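PDB 5HAX: nucleoporin NUP170 from Chaetomium thermophilum, which probably serves as a scaffold component of the nuclear pore complex, carrying a beta-propeller-like N-terminal region followed by a largely helical region. Local coordinates for residues V502-S505 / D506-E510; K415-P419 / A420-K424; K215-H218 / S219-G223; V126-K129 / T130-H133. All blocks are in the same frame, centred on the assembly; numbering follows the deposited sequence.

Contact 1 (V502-S505 / D506-E510); sequences VSAS and DDALE
Ser505 meets Ala508 through two acceptors at once. Its hydroxyl oxygen OG stands 3.1 Å from Ala508 N and its carbonyl O stands 3.2 Å from the same nitrogen, so one N-H is divided between a side-chain and a main-chain oxygen. Neither bond is straight: the N-H...O angle is 126° to OG and 136° to the carbonyl, and both are weak. The hydroxyl gets there because chi1 of 62° tucks OG between the backbone N and the carbonyl carbon of Ser505, over the first turn of the helix. From that position it also grazes Asp507, whose CB lies 3.9 Å from Ser505 OG.

A second, apolar touch is made by Ala504, one residue earlier. Its CB is modelled unusually close to Ala508 CB, at 3.3 Å, so the exact spacing of the two methyls is doubtful.

Further out, Leu509 is buried against Leu555 of helix 549-562 and Tyr563, and Val502 touches Leu555 as well. Glu510 forms a salt bridge with Arg514 farther along its own helix. Together this is a serine N-cap, starting helix 506-520 after the short break that follows helix 490-501.

Contact 2 (K415-P419 / A420-K424); sequences KVTQP and ASALK
Pro419 and Ala422 close a tight turn that opens a short 3-10 segment, 420-422, on the connection between helix 411-416 and strand 427-433 of a propeller-like sheet. The peptide bond before Pro419 is cis, bending the chain just ahead of the turn.

Two backbone hydrogen bonds shape the turn. Ala422 N gives its proton to Pro419 O over 3.1 Å, with a fairly straight N-H...O angle of 156°. One residue on, Leu423 N repeats the pattern to Ala420 O at 3.2 Å. Side chains add further bonds: the carbonyls of Ser421 and Leu423 both receive NH2 of Arg31, which joins the turn to the N-terminal part of the chain. With chi1 at -64°, Thr417 OG1 stands beside its own backbone N and bonds Arg413 O, back in the helix, while CG2, on the far side from that N, faces Ala422.

Apolar contacts line the turn. Pro419 CD comes within 4.1 Å of Ala422 CB, and that methyl also meets Thr417 CG2 at 4.0 Å. Buried Leu423 reaches in with one branch, CD2 lying 3.8 Å from Thr417 CB.

On the proline ring itself, Ser421 OG rests 3.6 Å from Pro419 CG.

Contact 3 (K215-H218 / S219-G223); sequences KINH and SHPFG
With chi1 at -170° and chi2 at -31°, the side chain of Asn217 curls forward along the chain and brings OD1 to Ser219 N, 2.8 Å away. The N-H...O angle is 156°, with the donor tilted modestly from the amide plane. A side-chain oxygen bonding the amide two residues on is an Asx turn, here placed where edge strand 213-217 ends. OD1 also lies 3.3 Å from Ser219 CB.

The other half of the amide is held too, since ND2 bonds Asp196 OD2; Pro221 approaches it from the opposite direction, its CD 4.0 Å from Asn217 ND2.

His220 takes up left-handed backbone angles, and its ring folds back over the turn. The carbonyl O of Asn217 sits above one face, offset toward the rim and 3.5 Å from His220 CE1, while His218 O comes in obliquely to 3.2 Å from His220 CD2. The His218 ring heads elsewhere, NE2 bonding Glu199.

Ser219 OG takes part as well, bonded to Ile197 N. Both ends of the Asn217 amide are therefore engaged, which fixes its rotation, and the two carbonyl oxygens at His220, one over a face and one oblique, probably suit the partly positive carbons of the ring.

Contact 4 (V126-K129 / T130-H133); sequences VFVK and TITH
Val128 O takes both the amide of Ile131 and a water that also reaches Ile131 O, the carbonyl of the residue closing the turn. The water lies 3.0 Å from Val128 O and 3.2 Å from Ile131 O, placed to donate to each, though with other acceptors nearby its two protons are contested. Ile131 N reaches Val128 O over 3.0 Å at an N-H...O angle of 157°. This closes a type I beta turn from Val128 to Ile131, with Lys129 and Thr130 at its corners.

Val128 CG1, lodged between its own N and carbonyl carbon by chi1 of 63°, lies 3.4 Å from Thr130 OG1, and it meets Ile131 CG1 at 3.8 Å, the two side chains crossing at about a right angle. Buried Ile131 also sends CD1 to Phe127, 3.7 Å from Phe127 CB, and approaches its ring obliquely. Val126 CG1 sits over the middle of one face of that ring.

Beyond the turn, Thr132 and His133 form a classic beta bulge opposite Val148 at the start of strand 133-139. Thr132 OG1 and His133 ND1 share a hydrogen bond of 3.0 Å, while His133 NE2 goes to Glu80.

A chain of another protein lies alongside: it hydrogen-bonds the Val128 backbone, apolar packing from it meets Phe127 and Ile131, and its backbone lies on Val128. The pairing of backbone bonds with buried hydrocarbon is consistent with a surface that recognises a partner chain.

Overall arrangement
Contacts 2, 3 and 4 all fall in the propeller-like region, each in a connection entering or leaving a strand, whereas contact 1 belongs to the helical part. Contacts 1 and 2 are 32 Å apart between centres, and contacts 3 and 4 are 31 Å apart; contact 1 lies across the chain's centre from both of the latter. Contacts 1, 2 and 3 are surface turns, while contact 4 is partly buried and lies against another protein's chain. The chemistry differs accordingly: a serine hydroxyl caps the start of a helix in contact 1, an asparagine amide bonds the chain where a strand ends in contact 3, and contacts 2 and 4 combine backbone-closed turns with hydrocarbon packing.

Contact 1 (V502-S505 / D506-E510)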
loop_
_atom_site.group_PDB
_atom_site.type_symbol
_atom_site.label_atom_id
_atom_site.label_comp_id
_atom_site.label_asym_id
_atom_site.label_seq_id
_atom_site.Cartn_x
_atom_site.Cartn_y
_atom_site.Cartn_z
ATOM N N VAL A 502 -6.906 19.148 -25.325
ATOM C CA VAL A 502 -8.004 18.981 -26.276
ATOM C C VAL A 502 -8.209 20.256 -27.084
ATOM O O VAL A 502 -8.484 20.207 -28.290
ATOM C CB VAL A 502 -9.290 18.572 -25.533
ATOM C CG1 VAL A 502 -10.478 18.517 -26.489
ATOM C CG2 VAL A 502 -9.098 17.232 -24.836
ATOM N N SER A 503 -8.080 21.411 -26.437
ATOM C CA SER A 503 -8.250 22.710 -27.083
ATOM C C SER A 503 -6.885 23.374 -27.240
ATOM O O SER A 503 -6.549 24.333 -26.542
ATOM C CB SER A 503 -9.204 23.585 -26.261
ATOM O OG SER A 503 -10.499 23.019 -26.200
ATOM N N ALA A 504 -6.093 22.860 -28.171
ATOM C CA ALA A 504 -4.759 23.406 -28.417
ATOM C C ALA A 504 -4.251 22.861 -29.750
ATOM O O ALA A 504 -4.977 22.170 -30.477
ATOM C CB ALA A 504 -3.813 23.083 -27.261
ATOM N N SER A 505 -2.994 23.167 -30.059
ATOM C CA SER A 505 -2.403 22.906 -31.362
ATOM C C SER A 505 -1.784 21.512 -31.429
ATOM O O SER A 505 -1.713 20.778 -30.441
ATOM C CB SER A 505 -1.337 23.959 -31.674
ATOM O OG SER A 505 -0.283 23.909 -30.726
ATOM N N ASP A 506 -1.333 21.153 -32.634
ATOM C CA ASP A 506 -0.552 19.935 -32.814
ATOM C C ASP A 506 0.724 19.977 -31.985
ATOM O O ASP A 506 1.172 18.944 -31.472
ATOM C CB ASP A 506 -0.219 19.752 -34.297
ATOM C CG ASP A 506 0.073 18.306 -34.666
ATOM O OD1 ASP A 506 -0.243 17.916 -35.810
ATOM O OD2 ASP A 506 0.614 17.563 -33.823
ATOM N N ASP A 507 1.313 21.165 -31.833
ATOM C CA ASP A 507 2.538 21.331 -31.064
ATOM C C ASP A 507 2.284 21.401 -29.565
ATOM O O ASP A 507 3.226 21.234 -28.782
ATOM C CB ASP A 507 3.265 22.595 -31.523
ATOM C CG ASP A 507 3.560 22.588 -33.011
ATOM O OD1 ASP A 507 4.397 23.402 -33.456
ATOM O OD2 ASP A 507 2.958 21.768 -33.735
ATOM N N ALA A 508 1.039 21.648 -29.148
ATOM C CA ALA A 508 0.726 21.674 -27.723
ATOM C C ALA A 508 0.800 20.278 -27.121
ATOM O O ALA A 508 1.272 20.107 -25.991
ATOM C CB ALA A 508 -0.661 22.272 -27.506
ATOM N N LEU A 509 0.328 19.272 -27.856
ATOM C CA LEU A 509 0.441 17.896 -27.391
ATOM C C LEU A 509 1.897 17.458 -27.345
ATOM O O LEU A 509 2.355 16.884 -26.350
ATOM C CB LEU A 509 -0.364 16.969 -28.302
ATOM C CG LEU A 509 -0.260 15.483 -27.958
ATOM C CD1 LEU A 509 -0.908 15.219 -26.607
ATOM C CD2 LEU A 509 -0.879 14.633 -29.054
ATOM N N GLU A 510 2.637 17.717 -28.426
ATOM C CA GLU A 510 4.043 17.332 -28.489
ATOM C C GLU A 510 4.827 17.907 -27.316
ATOM O O GLU A 510 5.734 17.256 -26.785
ATOM C CB GLU A 510 4.640 17.797 -29.816
ATOM C CG GLU A 510 6.067 17.349 -30.061
ATOM C CD GLU A 510 6.629 17.906 -31.354
ATOM O OE1 GLU A 510 6.245 17.408 -32.434
ATOM O OE2 GLU A 510 7.448 18.847 -31.291
#

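Contact 2 (K415-P419 / A420-K424)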
loop_
_atom_site.group_PDB
_atom_site.type_symbol
_atom_site.label_atom_id
_atom_site.label_comp_id
_atom_site.label_asym_id
_atom_site.label_seq_id
_atom_site.Cartn_x
_atom_site.Cartn_y
_atom_site.Cartn_z
ATOM N N LYS A 415 12.991 4.333 -12.043
ATOM C CA LYS A 415 13.031 3.155 -12.901
ATOM C C LYS A 415 13.957 3.358 -14.095
ATOM O O LYS A 415 14.610 2.407 -14.539
ATOM C CB LYS A 415 11.615 2.813 -13.369
ATOM C CG LYS A 415 11.525 1.607 -14.288
ATOM C CD LYS A 415 10.075 1.221 -14.540
ATOM C CE LYS A 415 9.965 0.044 -15.499
ATOM N NZ LYS A 415 10.395 0.403 -16.881
ATOM N N VAL A 416 14.037 4.585 -14.612
ATOM C CA VAL A 416 14.859 4.877 -15.783
ATOM C C VAL A 416 16.311 5.183 -15.426
ATOM O O VAL A 416 17.194 5.023 -16.282
ATOM C CB VAL A 416 14.244 6.058 -16.559
ATOM C CG1 VAL A 416 15.113 6.475 -17.743
ATOM C CG2 VAL A 416 12.850 5.697 -17.035
ATOM N N THR A 417 16.585 5.603 -14.190
ATOM C CA THR A 417 17.923 6.041 -13.809
ATOM C C THR A 417 18.966 4.973 -14.109
ATOM O O THR A 417 18.791 3.798 -13.771
ATOM C CB THR A 417 17.949 6.393 -12.321
ATOM O OG1 THR A 417 17.078 7.505 -12.079
ATOM C CG2 THR A 417 19.363 6.756 -11.868
ATOM N N GLN A 418 20.058 5.398 -14.735
ATOM C CA GLN A 418 21.166 4.514 -15.064
ATOM C C GLN A 418 22.474 5.304 -15.009
ATOM O O GLN A 418 22.525 6.443 -15.473
ATOM C CB GLN A 418 20.969 3.901 -16.453
ATOM C CG GLN A 418 21.279 2.416 -16.533
ATOM C CD GLN A 418 20.332 1.579 -15.698
ATOM O OE1 GLN A 418 19.112 1.689 -15.826
ATOM N NE2 GLN A 418 20.887 0.739 -14.832
ATOM N N PRO A 419 23.538 4.714 -14.437
ATOM C CA PRO A 419 23.635 3.384 -13.826
ATOM C C PRO A 419 23.095 3.348 -12.400
ATOM O O PRO A 419 22.541 4.340 -11.923
ATOM C CB PRO A 419 25.138 3.108 -13.843
ATOM C CG PRO A 419 25.748 4.450 -13.685
ATOM C CD PRO A 419 24.835 5.416 -14.406
ATOM N N ALA A 420 23.270 2.206 -11.729
ATOM C CA ALA A 420 22.756 2.048 -10.373
ATOM C C ALA A 420 23.411 3.023 -9.403
ATOM O O ALA A 420 22.782 3.437 -8.424
ATOM C CB ALA A 420 22.967 0.610 -9.903
ATOM N N SER A 421 24.667 3.400 -9.653
ATOM C CA SER A 421 25.366 4.319 -8.764
ATOM C C SER A 421 24.807 5.734 -8.822
ATOM O O SER A 421 25.159 6.551 -7.965
ATOM C CB SER A 421 26.857 4.342 -9.105
ATOM O OG SER A 421 27.078 4.896 -10.390
ATOM N N ALA A 422 23.962 6.042 -9.803
ATOM C CA ALA A 422 23.338 7.352 -9.920
ATOM C C ALA A 422 21.968 7.414 -9.256
ATOM O O ALA A 422 21.291 8.442 -9.360
ATOM C CB ALA A 422 23.211 7.740 -11.396
ATOM N N LEU A 423 21.551 6.350 -8.575
ATOM C CA LEU A 423 20.224 6.309 -7.975
ATOM C C LEU A 423 20.141 7.240 -6.773
ATOM O O LEU A 423 20.997 7.203 -5.882
ATOM C CB LEU A 423 19.885 4.881 -7.550
ATOM C CG LEU A 423 19.401 3.939 -8.654
ATOM C CD1 LEU A 423 19.380 2.505 -8.149
ATOM C CD2 LEU A 423 18.027 4.358 -9.154
ATOM N N LYS A 424 19.098 8.067 -6.745
ATOM C CA LYS A 424 18.798 8.925 -5.610
ATOM C C LYS A 424 17.311 8.834 -5.295
ATOM O O LYS A 424 16.506 8.381 -6.113
ATOM C CB LYS A 424 19.182 10.385 -5.882
ATOM C CG LYS A 424 20.623 10.583 -6.324
ATOM C CD LYS A 424 21.007 12.054 -6.286
ATOM C CE LYS A 424 22.206 12.351 -7.170
ATOM N NZ LYS A 424 21.833 13.232 -8.311
#

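Contact 3 (K215-H218 / S219-G223)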
loop_
_atom_site.group_PDB
_atom_site.type_symbol
_atom_site.label_atom_id
_atom_site.label_comp_id
_atom_site.label_asym_id
_atom_site.label_seq_id
_atom_site.Cartn_x
_atom_site.Cartn_y
_atom_site.Cartn_z
ATOM N N LYS A 215 -2.855 -10.299 31.732
ATOM C CA LYS A 215 -2.016 -9.164 31.378
ATOM C C LYS A 215 -0.672 -9.313 32.074
ATOM O O LYS A 215 -0.617 -9.710 33.242
ATOM C CB LYS A 215 -2.682 -7.845 31.787
ATOM C CG LYS A 215 -1.908 -6.597 31.411
ATOM C CD LYS A 215 -2.663 -5.347 31.830
ATOM C CE LYS A 215 -1.895 -4.085 31.478
ATOM N NZ LYS A 215 -2.639 -2.857 31.870
ATOM N N ILE A 216 0.412 -9.003 31.359
ATOM C CA ILE A 216 1.752 -9.071 31.932
ATOM C C ILE A 216 2.580 -7.891 31.441
ATOM O O ILE A 216 2.382 -7.378 30.335
ATOM C CB ILE A 216 2.464 -10.407 31.600
ATOM C CG1 ILE A 216 2.971 -10.425 30.153
ATOM C CG2 ILE A 216 1.532 -11.584 31.881
ATOM C CD1 ILE A 216 3.739 -11.688 29.793
ATOM N N ASN A 217 3.520 -7.472 32.285
ATOM C CA ASN A 217 4.477 -6.425 31.958
ATOM C C ASN A 217 5.748 -7.076 31.425
ATOM O O ASN A 217 6.432 -7.800 32.157
ATOM C CB ASN A 217 4.772 -5.581 33.200
ATOM C CG ASN A 217 5.561 -4.321 32.889
ATOM O OD1 ASN A 217 6.360 -4.282 31.952
ATOM N ND2 ASN A 217 5.343 -3.282 33.687
ATOM N N HIS A 218 6.063 -6.822 30.153
ATOM C CA HIS A 218 7.243 -7.409 29.528
ATOM C C HIS A 218 8.534 -6.684 29.880
ATOM O O HIS A 218 9.613 -7.201 29.569
ATOM C CB HIS A 218 7.086 -7.423 28.005
ATOM C CG HIS A 218 6.242 -8.546 27.491
ATOM N ND1 HIS A 218 6.620 -9.868 27.592
ATOM C CD2 HIS A 218 5.046 -8.546 26.855
ATOM C CE1 HIS A 218 5.691 -10.633 27.047
ATOM N NE2 HIS A 218 4.724 -9.855 26.594
ATOM N N SER A 219 8.459 -5.513 30.514
ATOM C CA SER A 219 9.644 -4.700 30.760
ATOM C C SER A 219 10.353 -5.039 32.065
ATOM O O SER A 219 11.546 -4.742 32.194
ATOM C CB SER A 219 9.265 -3.216 30.754
ATOM O OG SER A 219 8.844 -2.816 29.462
ATOM N N HIS A 220 9.658 -5.651 33.022
ATOM C CA HIS A 220 10.252 -6.096 34.278
ATOM C C HIS A 220 11.081 -4.992 34.941
ATOM O O HIS A 220 12.264 -5.193 35.243
ATOM C CB HIS A 220 11.097 -7.341 34.057
ATOM C CG HIS A 220 10.378 -8.445 33.345
ATOM N ND1 HIS A 220 9.388 -9.196 33.941
ATOM C CD2 HIS A 220 10.512 -8.931 32.088
ATOM C CE1 HIS A 220 8.940 -10.093 33.081
ATOM N NE2 HIS A 220 9.606 -9.954 31.949
ATOM N N PRO A 221 10.496 -3.825 35.186
ATOM C CA PRO A 221 11.270 -2.703 35.724
ATOM C C PRO A 221 11.540 -2.855 37.214
ATOM O O PRO A 221 10.848 -3.577 37.933
ATOM C CB PRO A 221 10.362 -1.500 35.453
ATOM C CG PRO A 221 8.988 -2.073 35.568
ATOM C CD PRO A 221 9.076 -3.472 35.005
ATOM N N PHE A 222 12.570 -2.146 37.672
ATOM C CA PHE A 222 12.936 -2.163 39.083
ATOM C C PHE A 222 13.956 -1.063 39.344
ATOM O O PHE A 222 14.519 -0.474 38.418
ATOM C CB PHE A 222 13.495 -3.526 39.504
ATOM C CG PHE A 222 14.722 -3.945 38.741
ATOM C CD1 PHE A 222 14.616 -4.754 37.621
ATOM C CD2 PHE A 222 15.984 -3.542 39.151
ATOM C CE1 PHE A 222 15.743 -5.147 36.920
ATOM C CE2 PHE A 222 17.115 -3.930 38.454
ATOM C CZ PHE A 222 16.994 -4.734 37.338
ATOM N N GLY A 223 14.180 -0.793 40.631
ATOM C CA GLY A 223 15.207 0.140 41.052
ATOM C C GLY A 223 14.891 1.578 40.670
ATOM O O GLY A 223 13.731 1.995 40.585
#

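Contact 4 (V126-K129 / T130-H133)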
loop_
_atom_site.group_PDB
_atom_site.type_symbol
_atom_site.label_atom_id
_atom_site.label_comp_id
_atom_site.label_asym_id
_atom_site.label_seq_id
_atom_site.Cartn_x
_atom_site.Cartn_y
_atom_site.Cartn_z
ATOM N N VAL A 126 -9.709 -19.111 18.352
ATOM C CA VAL A 126 -10.384 -18.634 19.554
ATOM C C VAL A 126 -11.858 -18.356 19.283
ATOM O O VAL A 126 -12.734 -18.843 19.999
ATOM C CB VAL A 126 -9.687 -17.373 20.113
ATOM C CG1 VAL A 126 -10.422 -16.857 21.350
ATOM C CG2 VAL A 126 -8.230 -17.663 20.435
ATOM N N PHE A 127 -12.144 -17.568 18.253
ATOM C CA PHE A 127 -13.488 -17.098 17.965
ATOM C C PHE A 127 -14.056 -17.791 16.733
ATOM O O PHE A 127 -13.335 -18.410 15.945
ATOM C CB PHE A 127 -13.497 -15.582 17.750
ATOM C CG PHE A 127 -13.047 -14.796 18.949
ATOM C CD1 PHE A 127 -13.866 -14.663 20.058
ATOM C CD2 PHE A 127 -11.806 -14.183 18.963
ATOM C CE1 PHE A 127 -13.452 -13.938 21.159
ATOM C CE2 PHE A 127 -11.389 -13.455 20.060
ATOM C CZ PHE A 127 -12.213 -13.334 21.159
ATOM N N VAL A 128 -15.378 -17.682 16.591
ATOM C CA VAL A 128 -16.042 -18.138 15.381
ATOM C C VAL A 128 -15.436 -17.416 14.180
ATOM O O VAL A 128 -14.995 -16.263 14.273
ATOM C CB VAL A 128 -17.559 -17.894 15.478
ATOM C CG1 VAL A 128 -17.868 -16.401 15.578
ATOM C CG2 VAL A 128 -18.284 -18.505 14.291
ATOM N N LYS A 129 -15.408 -18.108 13.038
ATOM C CA LYS A 129 -14.759 -17.560 11.851
ATOM C C LYS A 129 -15.370 -16.230 11.426
ATOM O O LYS A 129 -14.679 -15.393 10.834
ATOM C CB LYS A 129 -14.840 -18.561 10.699
ATOM C CG LYS A 129 -13.580 -19.386 10.486
ATOM C CD LYS A 129 -13.234 -20.229 11.703
ATOM C CE LYS A 129 -12.499 -21.500 11.300
ATOM N NZ LYS A 129 -11.315 -21.227 10.437
ATOM N N THR A 130 -16.655 -16.014 11.716
ATOM C CA THR A 130 -17.316 -14.783 11.298
ATOM C C THR A 130 -16.815 -13.560 12.057
ATOM O O THR A 130 -17.082 -12.434 11.623
ATOM C CB THR A 130 -18.831 -14.902 11.479
ATOM O OG1 THR A 130 -19.156 -14.866 12.874
ATOM C CG2 THR A 130 -19.355 -16.199 10.867
ATOM N N ILE A 131 -16.108 -13.749 13.168
ATOM C CA ILE A 131 -15.514 -12.636 13.902
ATOM C C ILE A 131 -14.242 -12.228 13.167
ATOM O O ILE A 131 -13.276 -12.993 13.099
ATOM C CB ILE A 131 -15.234 -13.013 15.363
ATOM C CG1 ILE A 131 -16.529 -12.864 16.170
ATOM C CG2 ILE A 131 -14.138 -12.131 15.968
ATOM C CD1 ILE A 131 -16.469 -13.422 17.572
ATOM N N THR A 132 -14.246 -11.018 12.610
ATOM C CA THR A 132 -13.158 -10.541 11.768
ATOM C C THR A 132 -12.119 -9.733 12.533
ATOM O O THR A 132 -10.959 -9.674 12.109
ATOM C CB THR A 132 -13.723 -9.685 10.631
ATOM O OG1 THR A 132 -14.494 -8.610 11.178
ATOM C CG2 THR A 132 -14.614 -10.520 9.723
ATOM N N HIS A 133 -12.502 -9.110 13.647
ATOM C CA HIS A 133 -11.600 -8.248 14.397
ATOM C C HIS A 133 -11.908 -8.360 15.884
ATOM O O HIS A 133 -12.914 -8.946 16.293
ATOM C CB HIS A 133 -11.721 -6.783 13.961
ATOM C CG HIS A 133 -11.379 -6.540 12.524
ATOM N ND1 HIS A 133 -12.315 -6.605 11.515
ATOM C CD2 HIS A 133 -10.207 -6.214 11.930
ATOM C CE1 HIS A 133 -11.732 -6.338 10.359
ATOM N NE2 HIS A 133 -10.453 -6.098 10.583
HETATM O O HOH W 1 -12.024 -15.775 14.106
#